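Local coordinates for protein prolyl-tRNA synthetase (Giardia lamblia ATCC 50803, PDB 3IAL) that probably ligates L-proline to tRNA(Pro) at the cost of ATP, and is caught here with prolyl-adenylate bound, at residues S199-F204 with P294-P299; P382-K387 with D422-R427; R461-T466 with V509-C514. All coordinates share one frame; numbering follows the deposited sequence.

Contacts 1 and 2 are neighbours, their centres 12 Å apart, and helix 416-438 supplies one side of contact 2 and packs on contact 1: K425, on the helical segment of contact 2, packs on P295 and makes a weak bond to the D200 carbonyl in contact 1. Contact 1 is buried and mostly apolar, joining the end of a catalytic-core helix to the linker that leads into the anticodon-binding domain. Contact 2 is only partly buried and is held chiefly by one salt bridge. Contact 3 stands apart, its centre 32 Å from that of contact 1, inside the C-terminal domain; there backbone bonds between two strands do most of the joining, with aromatic side chains on both faces.

Contact 1. Residues S199-F204 with P294-P299; sequences SDELCF and PPLIAP
E201, the last residue of helix 180-201, and L202 just after it lie beside P294 and the short 3-10 segment 295-297 that follows it, with the CA atoms of L202 and P294 5.7 Å apart. The helix ends in a wider pi-type turn and C203 leaves it with positive phi. The two backbones are joined through water: one molecule donates to E201 O at 2.6 Å and accepts from L296 N at 3.0 Å. Beside this bridge the P294 ring lies against the carbonyls at the helix end, its CB 3.6 Å from E201 O. On the apolar side, one methyl does most of the work. L202 CD2 sits 3.8 Å from L296 CD2 and equally far from I297 CG2. With its CG anti to the backbone N (chi1 177°), L296 sends CD2 toward the helix, where it also meets E201 CB at 3.9 Å. H285 of helix 276-285 donates to L202 O, and helix 52-71 covers E201 and I297 through L64 and I61. The contact thus seats the linker between the catalytic core and the anticodon-binding domain on the helix end by methyl packing, while a single water satisfies E201 O and L296 N.

Contact 2. Residues P382-K387 with D422-R427; sequences PRDVGK and DAYKAR
D384 and R427 meet because D384 turns CG between its own backbone N and carbonyl carbon (chi1 64°), while the R427 chain, bent at chi3 (-56°), brings its guanidinium round to face the carboxylate. The result is a side-on bidentate salt bridge between the loop after strand 377-382 of the anticodon-binding domain and helix 416-438. R427 NE donates to D384 OD2 at 2.9 Å and NH2 to OD1 at 3.1 Å, the latter nearly straight at 168°. Both oxygens use their syn lone pairs, and the two flat groups are nearly coplanar, so the pair of bonds fixes the rotation of each. R391 brings a like charge close to R427 NH1, which the D384 carboxylate may partly offset.

Y424, one turn earlier on the helix, slides past D384 with its ring nearly perpendicular to the carboxylate. D384 OD1 lies at the ring edge, 3.4 Å from Y424 CD1. The Y424 hydroxyl reaches on to L293 O, in the loop between helix 276-285 and strand 302-307, and R383 CB packs beside the same ring while its guanidinium turns away to E358 O and D287. P382 closes the group from the strand end: its CB lies at the edge of the guanidinium, 3.4 Å from R427 NH2.

Contact 3. Residues R461-T466 with V509-C514; sequences RFPFYT and VCYMYC
R461 and F462 pair with Y513 and M512 where strands 459-464 and 510-515 run antiparallel, and this half of the contact is the closely packed one. F462 N donates to M512 O at 3.0 Å, and F462 O takes M512 N at 2.8 Å. On the face bearing R461, P463, Y511 and Y513, the extended R461 chain, swung away from its amide nitrogen (chi1 -174°), runs alongside Y513, with CG over the ring face. Its guanidinium then lies flat on the Y511 ring, the planes 21° apart, in a cation-pi stack with R461 CZ 4.0 Å from the ring centroid. R461 NE adds a weak bond to Y513 OH, but the polar ends are held mainly from outside: N442 and E493 take R461, E493 also takes Y513, and E499 takes Y511.

On the other face M512 CB sits over the F462 ring, 3.6 Å from F462 CZ, and M512 CG touches F464 CD2 at 3.5 Å. C514 CB comes to the edge of the F462 ring, and I449 of helix 446-455 covers both.

Toward V509, which is exposed, the pairing relaxes. F464 N still donates to C510 O and F464 O receives V509 N at 3.0 Å, but C510 N only weakly, at 3.4 Å; V509 CG2 rests on Y465 O. Two residues, V509 and C510, opposite the single F464 make a classic beta bulge, here closing one end of an antiparallel strand pair in the C-terminal domain.

Contact 1. Residues S199-F204 with P294-P299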
ATOM      1  N   SER B 199       8.881 -15.703 -11.353  1.00 30.00           N
ATOM      2  CA  SER B 199       8.711 -16.699 -12.423  1.00 30.76           C
ATOM      3  C   SER B 199       7.251 -16.998 -12.787  1.00 30.14           C
ATOM      4  O   SER B 199       6.869 -16.852 -13.944  1.00 30.63           O
ATOM      5  CB  SER B 199       9.445 -17.994 -12.063  1.00 30.60           C
ATOM      6  OG  SER B 199      10.850 -17.775 -12.045  1.00 30.93           O
ATOM      7  N   ASP B 200       6.438 -17.408 -11.819  1.00 29.31           N
ATOM      8  CA  ASP B 200       5.040 -17.749 -12.111  1.00 28.58           C
ATOM      9  C   ASP B 200       4.267 -16.538 -12.634  1.00 29.21           C
ATOM     10  O   ASP B 200       3.440 -16.672 -13.539  1.00 28.82           O
ATOM     11  CB  ASP B 200       4.312 -18.304 -10.880  1.00 29.31           C
ATOM     12  CG  ASP B 200       4.907 -19.608 -10.363  1.00 30.86           C
ATOM     13  OD1 ASP B 200       5.811 -20.191 -10.997  1.00 39.01           O
ATOM     14  OD2 ASP B 200       4.452 -20.061  -9.299  1.00 39.11           O
ATOM     15  N   GLU B 201       4.537 -15.361 -12.067  1.00 29.03           N
ATOM     16  CA  GLU B 201       3.773 -14.156 -12.402  1.00 29.70           C
ATOM     17  C   GLU B 201       4.487 -13.200 -13.371  1.00 27.67           C
ATOM     18  O   GLU B 201       3.887 -12.780 -14.362  1.00 29.20           O
ATOM     19  CB  GLU B 201       3.338 -13.437 -11.123  1.00 31.02           C
ATOM     20  CG  GLU B 201       2.355 -14.271 -10.271  1.00 35.12           C
ATOM     21  CD  GLU B 201       0.993 -14.471 -10.938  1.00 39.07           C
ATOM     22  OE1 GLU B 201       0.406 -13.491 -11.430  1.00 41.44           O
ATOM     23  OE2 GLU B 201       0.501 -15.614 -10.953  1.00 42.93           O
ATOM     24  N   LEU B 202       5.754 -12.877 -13.118  1.00 25.30           N
ATOM     25  CA  LEU B 202       6.486 -11.948 -13.994  1.00 26.42           C
ATOM     26  C   LEU B 202       7.287 -12.634 -15.085  1.00 27.86           C
ATOM     27  O   LEU B 202       7.961 -11.967 -15.859  1.00 28.77           O
ATOM     28  CB  LEU B 202       7.392 -11.014 -13.184  1.00 24.63           C
ATOM     29  CG  LEU B 202       6.639 -10.121 -12.204  1.00 26.51           C
ATOM     30  CD1 LEU B 202       7.645  -9.336 -11.365  1.00 27.23           C
ATOM     31  CD2 LEU B 202       5.649  -9.198 -12.931  1.00 23.54           C
ATOM     32  N   CYS B 203       7.198 -13.962 -15.152  1.00 30.94           N
ATOM     33  CA  CYS B 203       7.757 -14.734 -16.264  1.00 30.35           C
ATOM     34  C   CYS B 203       9.244 -14.541 -16.542  1.00 29.54           C
ATOM     35  O   CYS B 203       9.658 -14.592 -17.700  1.00 30.73           O
ATOM     36  CB  CYS B 203       6.971 -14.438 -17.545  1.00 30.82           C
ATOM     37  SG  CYS B 203       5.217 -14.729 -17.396  1.00 30.37           S
ATOM     38  N   PHE B 204      10.051 -14.325 -15.505  1.00 29.32           N
ATOM     39  CA  PHE B 204      11.514 -14.302 -15.672  1.00 27.24           C
ATOM     40  C   PHE B 204      12.233 -15.118 -14.591  1.00 26.94           C
ATOM     41  O   PHE B 204      11.619 -15.593 -13.640  1.00 30.10           O
ATOM     42  CB  PHE B 204      12.055 -12.862 -15.766  1.00 28.26           C
ATOM     43  CG  PHE B 204      12.067 -12.113 -14.456  1.00 26.41           C
ATOM     44  CD1 PHE B 204      13.135 -12.236 -13.580  1.00 24.46           C
ATOM     45  CD2 PHE B 204      11.012 -11.272 -14.111  1.00 27.63           C
ATOM     46  CE1 PHE B 204      13.153 -11.540 -12.371  1.00 26.02           C
ATOM     47  CE2 PHE B 204      11.020 -10.576 -12.897  1.00 27.43           C
ATOM     48  CZ  PHE B 204      12.089 -10.708 -12.032  1.00 25.11           C
ATOM     49  N   PRO B 294       3.843  -8.571 -18.554  1.00 29.00           N
ATOM     50  CA  PRO B 294       3.106  -9.691 -17.986  1.00 27.99           C
ATOM     51  C   PRO B 294       1.762  -9.211 -17.414  1.00 29.20           C
ATOM     52  O   PRO B 294       1.674  -8.060 -16.959  1.00 29.33           O
ATOM     53  CB  PRO B 294       4.021 -10.183 -16.872  1.00 28.75           C
ATOM     54  CG  PRO B 294       5.383  -9.710 -17.247  1.00 30.20           C
ATOM     55  CD  PRO B 294       5.163  -8.401 -17.924  1.00 29.79           C
ATOM     56  N   PRO B 295       0.715 -10.064 -17.462  1.00 26.58           N
ATOM     57  CA  PRO B 295      -0.623  -9.678 -17.003  1.00 28.73           C
ATOM     58  C   PRO B 295      -0.683  -9.062 -15.602  1.00 28.36           C
ATOM     59  O   PRO B 295      -1.419  -8.092 -15.401  1.00 30.93           O
ATOM     60  CB  PRO B 295      -1.403 -11.001 -17.042  1.00 28.97           C
ATOM     61  CG  PRO B 295      -0.780 -11.762 -18.143  1.00 28.26           C
ATOM     62  CD  PRO B 295       0.695 -11.365 -18.154  1.00 27.59           C
ATOM     63  N   LEU B 296       0.076  -9.614 -14.658  1.00 27.52           N
ATOM     64  CA  LEU B 296       0.108  -9.110 -13.277  1.00 29.76           C
ATOM     65  C   LEU B 296       0.258  -7.589 -13.215  1.00 30.14           C
ATOM     66  O   LEU B 296      -0.430  -6.918 -12.450  1.00 29.09           O
ATOM     67  CB  LEU B 296       1.262  -9.748 -12.491  1.00 29.29           C
ATOM     68  CG  LEU B 296       1.433  -9.241 -11.049  1.00 33.42           C
ATOM     69  CD1 LEU B 296       0.269  -9.722 -10.179  1.00 32.54           C
ATOM     70  CD2 LEU B 296       2.785  -9.656 -10.445  1.00 30.33           C
ATOM     71  N   ILE B 297       1.165  -7.058 -14.027  1.00 31.48           N
ATOM     72  CA  ILE B 297       1.517  -5.640 -13.958  1.00 31.96           C
ATOM     73  C   ILE B 297       0.988  -4.802 -15.115  1.00 30.93           C
ATOM     74  O   ILE B 297       1.376  -3.658 -15.249  1.00 32.86           O
ATOM     75  CB  ILE B 297       3.055  -5.438 -13.839  1.00 32.01           C
ATOM     76  CG1 ILE B 297       3.798  -6.055 -15.043  1.00 31.01           C
ATOM     77  CG2 ILE B 297       3.546  -6.013 -12.523  1.00 29.48           C
ATOM     78  CD1 ILE B 297       5.269  -5.582 -15.207  1.00 21.78           C
ATOM     79  N   ALA B 298       0.106  -5.353 -15.942  1.00 30.65           N
ATOM     80  CA  ALA B 298      -0.505  -4.572 -17.017  1.00 31.31           C
ATOM     81  C   ALA B 298      -1.661  -3.760 -16.436  1.00 31.22           C
ATOM     82  O   ALA B 298      -2.648  -4.344 -15.975  1.00 29.94           O
ATOM     83  CB  ALA B 298      -1.017  -5.492 -18.131  1.00 30.63           C
ATOM     84  N   PRO B 299      -1.553  -2.418 -16.443  1.00 31.26           N
ATOM     85  CA  PRO B 299      -2.712  -1.633 -15.991  1.00 31.38           C
ATOM     86  C   PRO B 299      -3.976  -1.900 -16.822  1.00 31.29           C
ATOM     87  O   PRO B 299      -5.082  -1.812 -16.294  1.00 31.47           O
ATOM     88  CB  PRO B 299      -2.235  -0.181 -16.144  1.00 30.70           C
ATOM     89  CG  PRO B 299      -0.762  -0.266 -16.002  1.00 32.46           C
ATOM     90  CD  PRO B 299      -0.401  -1.545 -16.731  1.00 32.23           C
TER
HETATM   91  O   HOH W   1       1.500 -12.184 -15.044  1.00 22.33           O

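Contact 2. Residues P382-K387 with D422-R427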
ATOM      1  N   PRO B 382      -2.014 -10.674 -29.631  1.00 33.54           N
ATOM      2  CA  PRO B 382      -1.147 -10.567 -28.456  1.00 33.83           C
ATOM      3  C   PRO B 382       0.071  -9.693 -28.740  1.00 34.07           C
ATOM      4  O   PRO B 382       0.516  -9.604 -29.884  1.00 34.61           O
ATOM      5  CB  PRO B 382      -0.718 -12.020 -28.174  1.00 32.90           C
ATOM      6  CG  PRO B 382      -1.456 -12.872 -29.143  1.00 34.29           C
ATOM      7  CD  PRO B 382      -1.908 -11.998 -30.260  1.00 33.60           C
ATOM      8  N   ARG B 383       0.604  -9.079 -27.693  1.00 32.67           N
ATOM      9  CA  ARG B 383       1.646  -8.061 -27.818  1.00 33.34           C
ATOM     10  C   ARG B 383       3.012  -8.600 -28.266  1.00 34.27           C
ATOM     11  O   ARG B 383       3.730  -7.924 -28.993  1.00 33.96           O
ATOM     12  CB  ARG B 383       1.795  -7.318 -26.475  1.00 30.22           C
ATOM     13  CG  ARG B 383       2.938  -6.327 -26.392  1.00 30.11           C
ATOM     14  CD  ARG B 383       2.845  -5.227 -27.445  1.00 28.19           C
ATOM     15  NE  ARG B 383       3.970  -4.311 -27.322  1.00 27.50           N
ATOM     16  CZ  ARG B 383       5.183  -4.503 -27.841  1.00 28.47           C
ATOM     17  NH1 ARG B 383       5.468  -5.589 -28.565  1.00 29.10           N
ATOM     18  NH2 ARG B 383       6.127  -3.591 -27.634  1.00 30.45           N
ATOM     19  N   ASP B 384       3.376  -9.799 -27.817  1.00 35.99           N
ATOM     20  CA  ASP B 384       4.724 -10.323 -28.060  1.00 36.81           C
ATOM     21  C   ASP B 384       4.960 -10.814 -29.487  1.00 39.41           C
ATOM     22  O   ASP B 384       6.092 -10.779 -29.962  1.00 42.11           O
ATOM     23  CB  ASP B 384       5.061 -11.440 -27.075  1.00 35.99           C
ATOM     24  CG  ASP B 384       4.163 -12.657 -27.238  1.00 36.43           C
ATOM     25  OD1 ASP B 384       2.964 -12.477 -27.550  1.00 30.61           O
ATOM     26  OD2 ASP B 384       4.663 -13.790 -27.054  1.00 34.23           O
ATOM     27  N   VAL B 385       3.906 -11.278 -30.154  1.00 40.92           N
ATOM     28  CA  VAL B 385       4.017 -11.806 -31.526  1.00 43.38           C
ATOM     29  C   VAL B 385       3.465 -10.837 -32.567  1.00 44.97           C
ATOM     30  O   VAL B 385       3.909 -10.840 -33.719  1.00 43.02           O
ATOM     31  CB  VAL B 385       3.297 -13.172 -31.689  1.00 43.21           C
ATOM     32  CG1 VAL B 385       4.081 -14.272 -30.991  1.00 43.78           C
ATOM     33  CG2 VAL B 385       1.858 -13.102 -31.174  1.00 43.05           C
ATOM     34  N   GLY B 386       2.476 -10.042 -32.165  1.00 47.70           N
ATOM     35  CA  GLY B 386       1.991  -8.936 -32.979  1.00 50.99           C
ATOM     36  C   GLY B 386       1.045  -9.302 -34.112  1.00 54.62           C
ATOM     37  O   GLY B 386       0.460 -10.395 -34.143  1.00 54.86           O
ATOM     38  N   LYS B 387       0.913  -8.360 -35.043  1.00 57.99           N
ATOM     39  CA  LYS B 387      -0.052  -8.419 -36.147  1.00 59.57           C
ATOM     40  C   LYS B 387       0.100  -9.675 -37.010  1.00 59.68           C
ATOM     41  O   LYS B 387      -0.897 -10.235 -37.473  1.00 59.12           O
ATOM     42  CB  LYS B 387       0.106  -7.170 -37.036  1.00 60.74           C
ATOM     43  CG  LYS B 387      -1.195  -6.617 -37.613  1.00 63.74           C
ATOM     44  CD  LYS B 387      -0.960  -5.782 -38.882  1.00 65.64           C
ATOM     45  CE  LYS B 387      -0.037  -4.574 -38.646  1.00 67.45           C
ATOM     46  NZ  LYS B 387      -0.594  -3.570 -37.690  1.00 66.19           N
ATOM     47  N   ASP B 422      -2.837 -16.494 -20.732  1.00 28.36           N
ATOM     48  CA  ASP B 422      -2.015 -17.589 -20.217  1.00 29.29           C
ATOM     49  C   ASP B 422      -0.983 -18.084 -21.221  1.00 28.41           C
ATOM     50  O   ASP B 422       0.157 -18.386 -20.847  1.00 29.30           O
ATOM     51  CB  ASP B 422      -2.893 -18.774 -19.785  1.00 30.71           C
ATOM     52  CG  ASP B 422      -3.727 -18.473 -18.556  1.00 31.16           C
ATOM     53  OD1 ASP B 422      -3.397 -17.516 -17.823  1.00 38.80           O
ATOM     54  OD2 ASP B 422      -4.720 -19.192 -18.327  1.00 35.45           O
ATOM     55  N   ALA B 423      -1.378 -18.183 -22.488  1.00 28.05           N
ATOM     56  CA  ALA B 423      -0.446 -18.605 -23.538  1.00 28.43           C
ATOM     57  C   ALA B 423       0.617 -17.529 -23.752  1.00 28.32           C
ATOM     58  O   ALA B 423       1.790 -17.833 -23.994  1.00 28.72           O
ATOM     59  CB  ALA B 423      -1.189 -18.918 -24.832  1.00 26.15           C
ATOM     60  N   TYR B 424       0.193 -16.274 -23.636  1.00 27.72           N
ATOM     61  CA  TYR B 424       1.089 -15.108 -23.699  1.00 28.89           C
ATOM     62  C   TYR B 424       2.164 -15.148 -22.604  1.00 28.76           C
ATOM     63  O   TYR B 424       3.354 -15.015 -22.893  1.00 29.04           O
ATOM     64  CB  TYR B 424       0.228 -13.846 -23.614  1.00 29.18           C
ATOM     65  CG  TYR B 424       0.915 -12.516 -23.407  1.00 30.35           C
ATOM     66  CD1 TYR B 424       1.630 -11.900 -24.430  1.00 31.40           C
ATOM     67  CD2 TYR B 424       0.761 -11.827 -22.212  1.00 29.11           C
ATOM     68  CE1 TYR B 424       2.211 -10.646 -24.239  1.00 33.23           C
ATOM     69  CE2 TYR B 424       1.329 -10.593 -22.015  1.00 27.77           C
ATOM     70  CZ  TYR B 424       2.056 -10.003 -23.021  1.00 29.99           C
ATOM     71  OH  TYR B 424       2.619  -8.761 -22.793  1.00 28.30           O
ATOM     72  N   LYS B 425       1.733 -15.357 -21.362  1.00 30.49           N
ATOM     73  CA  LYS B 425       2.637 -15.563 -20.231  1.00 31.07           C
ATOM     74  C   LYS B 425       3.639 -16.670 -20.490  1.00 31.83           C
ATOM     75  O   LYS B 425       4.833 -16.499 -20.251  1.00 32.48           O
ATOM     76  CB  LYS B 425       1.846 -15.941 -18.976  1.00 33.05           C
ATOM     77  CG  LYS B 425       1.326 -14.770 -18.168  1.00 31.74           C
ATOM     78  CD  LYS B 425       0.532 -15.244 -16.963  1.00 30.27           C
ATOM     79  CE  LYS B 425       1.415 -15.888 -15.890  1.00 27.27           C
ATOM     80  NZ  LYS B 425       0.633 -16.131 -14.651  1.00 28.26           N
ATOM     81  N   ALA B 426       3.140 -17.814 -20.963  1.00 32.67           N
ATOM     82  CA  ALA B 426       3.978 -18.986 -21.202  1.00 32.81           C
ATOM     83  C   ALA B 426       5.018 -18.744 -22.304  1.00 33.54           C
ATOM     84  O   ALA B 426       6.141 -19.242 -22.194  1.00 35.71           O
ATOM     85  CB  ALA B 426       3.116 -20.224 -21.514  1.00 31.41           C
ATOM     86  N   ARG B 427       4.666 -17.976 -23.340  1.00 31.41           N
ATOM     87  CA  ARG B 427       5.657 -17.577 -24.356  1.00 30.73           C
ATOM     88  C   ARG B 427       6.705 -16.606 -23.782  1.00 33.23           C
ATOM     89  O   ARG B 427       7.898 -16.747 -24.061  1.00 32.42           O
ATOM     90  CB  ARG B 427       5.001 -16.955 -25.594  1.00 30.55           C
ATOM     91  CG  ARG B 427       4.168 -17.932 -26.418  1.00 32.26           C
ATOM     92  CD  ARG B 427       3.671 -17.313 -27.720  1.00 32.44           C
ATOM     93  NE  ARG B 427       2.902 -16.082 -27.529  1.00 31.83           N
ATOM     94  CZ  ARG B 427       1.582 -16.008 -27.347  1.00 34.56           C
ATOM     95  NH1 ARG B 427       0.824 -17.102 -27.309  1.00 35.65           N
ATOM     96  NH2 ARG B 427       1.010 -14.821 -27.194  1.00 35.50           N
TER

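Contact 3. Residues R461-T466 with V509-C514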
ATOM      1  N   ARG B 461      30.366 -19.310 -15.205  1.00 31.08           N
ATOM      2  CA  ARG B 461      30.302 -20.369 -14.209  1.00 32.66           C
ATOM      3  C   ARG B 461      31.577 -21.195 -14.287  1.00 32.08           C
ATOM      4  O   ARG B 461      32.009 -21.568 -15.366  1.00 33.56           O
ATOM      5  CB  ARG B 461      29.083 -21.242 -14.484  1.00 34.33           C
ATOM      6  CG  ARG B 461      28.798 -22.311 -13.446  1.00 36.38           C
ATOM      7  CD  ARG B 461      27.541 -23.046 -13.833  1.00 36.75           C
ATOM      8  NE  ARG B 461      27.236 -24.175 -12.956  1.00 37.52           N
ATOM      9  CZ  ARG B 461      27.657 -25.427 -13.142  1.00 38.15           C
ATOM     10  NH1 ARG B 461      28.443 -25.742 -14.166  1.00 32.72           N
ATOM     11  NH2 ARG B 461      27.297 -26.378 -12.281  1.00 41.57           N
ATOM     12  N   PHE B 462      32.198 -21.454 -13.145  1.00 31.65           N
ATOM     13  CA  PHE B 462      33.488 -22.135 -13.129  1.00 31.14           C
ATOM     14  C   PHE B 462      33.723 -22.875 -11.821  1.00 31.35           C
ATOM     15  O   PHE B 462      33.374 -22.372 -10.750  1.00 30.26           O
ATOM     16  CB  PHE B 462      34.630 -21.141 -13.390  1.00 31.05           C
ATOM     17  CG  PHE B 462      34.744 -20.030 -12.363  1.00 31.83           C
ATOM     18  CD1 PHE B 462      35.646 -20.124 -11.312  1.00 33.10           C
ATOM     19  CD2 PHE B 462      33.991 -18.876 -12.480  1.00 31.71           C
ATOM     20  CE1 PHE B 462      35.771 -19.097 -10.378  1.00 33.37           C
ATOM     21  CE2 PHE B 462      34.114 -17.841 -11.554  1.00 33.21           C
ATOM     22  CZ  PHE B 462      35.003 -17.953 -10.503  1.00 33.99           C
ATOM     23  N   PRO B 463      34.316 -24.081 -11.902  1.00 31.26           N
ATOM     24  CA  PRO B 463      34.675 -24.761 -10.657  1.00 31.71           C
ATOM     25  C   PRO B 463      35.750 -23.957  -9.924  1.00 30.88           C
ATOM     26  O   PRO B 463      36.615 -23.345 -10.568  1.00 30.96           O
ATOM     27  CB  PRO B 463      35.197 -26.132 -11.110  1.00 31.14           C
ATOM     28  CG  PRO B 463      35.465 -26.007 -12.578  1.00 32.99           C
ATOM     29  CD  PRO B 463      34.696 -24.840 -13.108  1.00 31.41           C
ATOM     30  N   PHE B 464      35.678 -23.949  -8.598  1.00 27.54           N
ATOM     31  CA  PHE B 464      36.530 -23.095  -7.784  1.00 28.75           C
ATOM     32  C   PHE B 464      36.872 -23.805  -6.475  1.00 28.31           C
ATOM     33  O   PHE B 464      36.062 -24.570  -5.954  1.00 28.73           O
ATOM     34  CB  PHE B 464      35.806 -21.765  -7.531  1.00 24.99           C
ATOM     35  CG  PHE B 464      36.656 -20.704  -6.896  1.00 27.49           C
ATOM     36  CD1 PHE B 464      37.778 -20.210  -7.538  1.00 29.02           C
ATOM     37  CD2 PHE B 464      36.301 -20.165  -5.664  1.00 27.04           C
ATOM     38  CE1 PHE B 464      38.555 -19.205  -6.948  1.00 29.75           C
ATOM     39  CE2 PHE B 464      37.058 -19.176  -5.071  1.00 28.52           C
ATOM     40  CZ  PHE B 464      38.192 -18.692  -5.713  1.00 31.85           C
ATOM     41  N   TYR B 465      38.060 -23.524  -5.945  1.00 28.98           N
ATOM     42  CA  TYR B 465      38.644 -24.318  -4.859  1.00 32.07           C
ATOM     43  C   TYR B 465      38.138 -24.022  -3.433  1.00 31.98           C
ATOM     44  O   TYR B 465      38.419 -24.795  -2.521  1.00 31.93           O
ATOM     45  CB  TYR B 465      40.174 -24.190  -4.894  1.00 33.61           C
ATOM     46  CG  TYR B 465      40.714 -22.953  -4.213  1.00 35.84           C
ATOM     47  CD1 TYR B 465      41.160 -23.006  -2.889  1.00 37.08           C
ATOM     48  CD2 TYR B 465      40.771 -21.736  -4.879  1.00 31.75           C
ATOM     49  CE1 TYR B 465      41.654 -21.885  -2.258  1.00 36.63           C
ATOM     50  CE2 TYR B 465      41.257 -20.608  -4.252  1.00 36.40           C
ATOM     51  CZ  TYR B 465      41.703 -20.689  -2.942  1.00 37.11           C
ATOM     52  OH  TYR B 465      42.184 -19.568  -2.308  1.00 42.15           O
ATOM     53  N   THR B 466      37.420 -22.919  -3.230  1.00 30.49           N
ATOM     54  CA  THR B 466      36.979 -22.548  -1.890  1.00 30.78           C
ATOM     55  C   THR B 466      35.733 -21.654  -1.877  1.00 31.29           C
ATOM     56  O   THR B 466      35.482 -20.895  -2.808  1.00 30.73           O
ATOM     57  CB  THR B 466      38.097 -21.810  -1.126  1.00 30.73           C
ATOM     58  OG1 THR B 466      37.695 -21.615   0.230  1.00 34.30           O
ATOM     59  CG2 THR B 466      38.393 -20.440  -1.761  1.00 32.37           C
ATOM     60  N   VAL B 509      35.656 -27.397  -4.938  1.00 31.45           N
ATOM     61  CA  VAL B 509      34.618 -27.677  -3.936  1.00 31.68           C
ATOM     62  C   VAL B 509      33.258 -27.054  -4.284  1.00 31.54           C
ATOM     63  O   VAL B 509      32.286 -27.292  -3.582  1.00 34.14           O
ATOM     64  CB  VAL B 509      35.034 -27.187  -2.525  1.00 31.97           C
ATOM     65  CG1 VAL B 509      36.336 -27.834  -2.099  1.00 31.27           C
ATOM     66  CG2 VAL B 509      35.155 -25.661  -2.486  1.00 29.73           C
ATOM     67  N   CYS B 510      33.190 -26.261  -5.354  1.00 31.28           N
ATOM     68  CA  CYS B 510      31.944 -25.599  -5.760  1.00 29.46           C
ATOM     69  C   CYS B 510      32.072 -25.031  -7.168  1.00 30.94           C
ATOM     70  O   CYS B 510      33.174 -24.994  -7.728  1.00 30.46           O
ATOM     71  CB  CYS B 510      31.613 -24.449  -4.803  1.00 29.71           C
ATOM     72  SG  CYS B 510      32.783 -23.043  -4.908  1.00 30.34           S
ATOM     73  N   TYR B 511      30.947 -24.586  -7.731  1.00 31.51           N
ATOM     74  CA  TYR B 511      30.954 -23.777  -8.951  1.00 32.61           C
ATOM     75  C   TYR B 511      30.627 -22.335  -8.582  1.00 33.02           C
ATOM     76  O   TYR B 511      29.528 -22.038  -8.109  1.00 32.37           O
ATOM     77  CB  TYR B 511      29.943 -24.291  -9.977  1.00 32.95           C
ATOM     78  CG  TYR B 511      30.133 -25.740 -10.327  1.00 37.34           C
ATOM     79  CD1 TYR B 511      31.108 -26.139 -11.237  1.00 40.69           C
ATOM     80  CD2 TYR B 511      29.342 -26.721  -9.739  1.00 41.48           C
ATOM     81  CE1 TYR B 511      31.293 -27.484 -11.549  1.00 43.57           C
ATOM     82  CE2 TYR B 511      29.509 -28.057 -10.046  1.00 41.22           C
ATOM     83  CZ  TYR B 511      30.484 -28.435 -10.947  1.00 43.87           C
ATOM     84  OH  TYR B 511      30.637 -29.765 -11.236  1.00 48.45           O
ATOM     85  N   MET B 512      31.590 -21.445  -8.780  1.00 33.52           N
ATOM     86  CA  MET B 512      31.357 -20.031  -8.562  1.00 32.38           C
ATOM     87  C   MET B 512      30.753 -19.431  -9.820  1.00 33.44           C
ATOM     88  O   MET B 512      30.901 -19.984 -10.920  1.00 33.36           O
ATOM     89  CB  MET B 512      32.649 -19.297  -8.193  1.00 31.89           C
ATOM     90  CG  MET B 512      33.060 -19.472  -6.749  1.00 30.21           C
ATOM     91  SD  MET B 512      31.811 -18.857  -5.598  1.00 28.84           S
ATOM     92  CE  MET B 512      32.708 -18.941  -4.053  1.00 19.58           C
ATOM     93  N   TYR B 513      30.053 -18.314  -9.625  1.00 31.79           N
ATOM     94  CA  TYR B 513      29.502 -17.513 -10.702  1.00 32.60           C
ATOM     95  C   TYR B 513      30.066 -16.108 -10.628  1.00 34.14           C
ATOM     96  O   TYR B 513      29.990 -15.443  -9.584  1.00 33.88           O
ATOM     97  CB  TYR B 513      27.985 -17.432 -10.603  1.00 32.80           C
ATOM     98  CG  TYR B 513      27.260 -18.723 -10.888  1.00 29.45           C
ATOM     99  CD1 TYR B 513      26.629 -18.932 -12.102  1.00 29.22           C
ATOM    100  CD2 TYR B 513      27.180 -19.720  -9.926  1.00 30.52           C
ATOM    101  CE1 TYR B 513      25.945 -20.104 -12.363  1.00 32.49           C
ATOM    102  CE2 TYR B 513      26.500 -20.898 -10.174  1.00 32.25           C
ATOM    103  CZ  TYR B 513      25.875 -21.081 -11.391  1.00 33.44           C
ATOM    104  OH  TYR B 513      25.204 -22.251 -11.650  1.00 35.96           O
ATOM    105  N   CYS B 514      30.600 -15.652 -11.758  1.00 33.46           N
ATOM    106  CA  CYS B 514      31.218 -14.346 -11.861  1.00 33.52           C
ATOM    107  C   CYS B 514      30.406 -13.524 -12.859  1.00 32.94           C
ATOM    108  O   CYS B 514      29.886 -14.074 -13.833  1.00 31.23           O
ATOM    109  CB  CYS B 514      32.670 -14.516 -12.336  1.00 34.52           C
ATOM    110  SG  CYS B 514      33.397 -13.103 -13.117  1.00 43.76           S
TER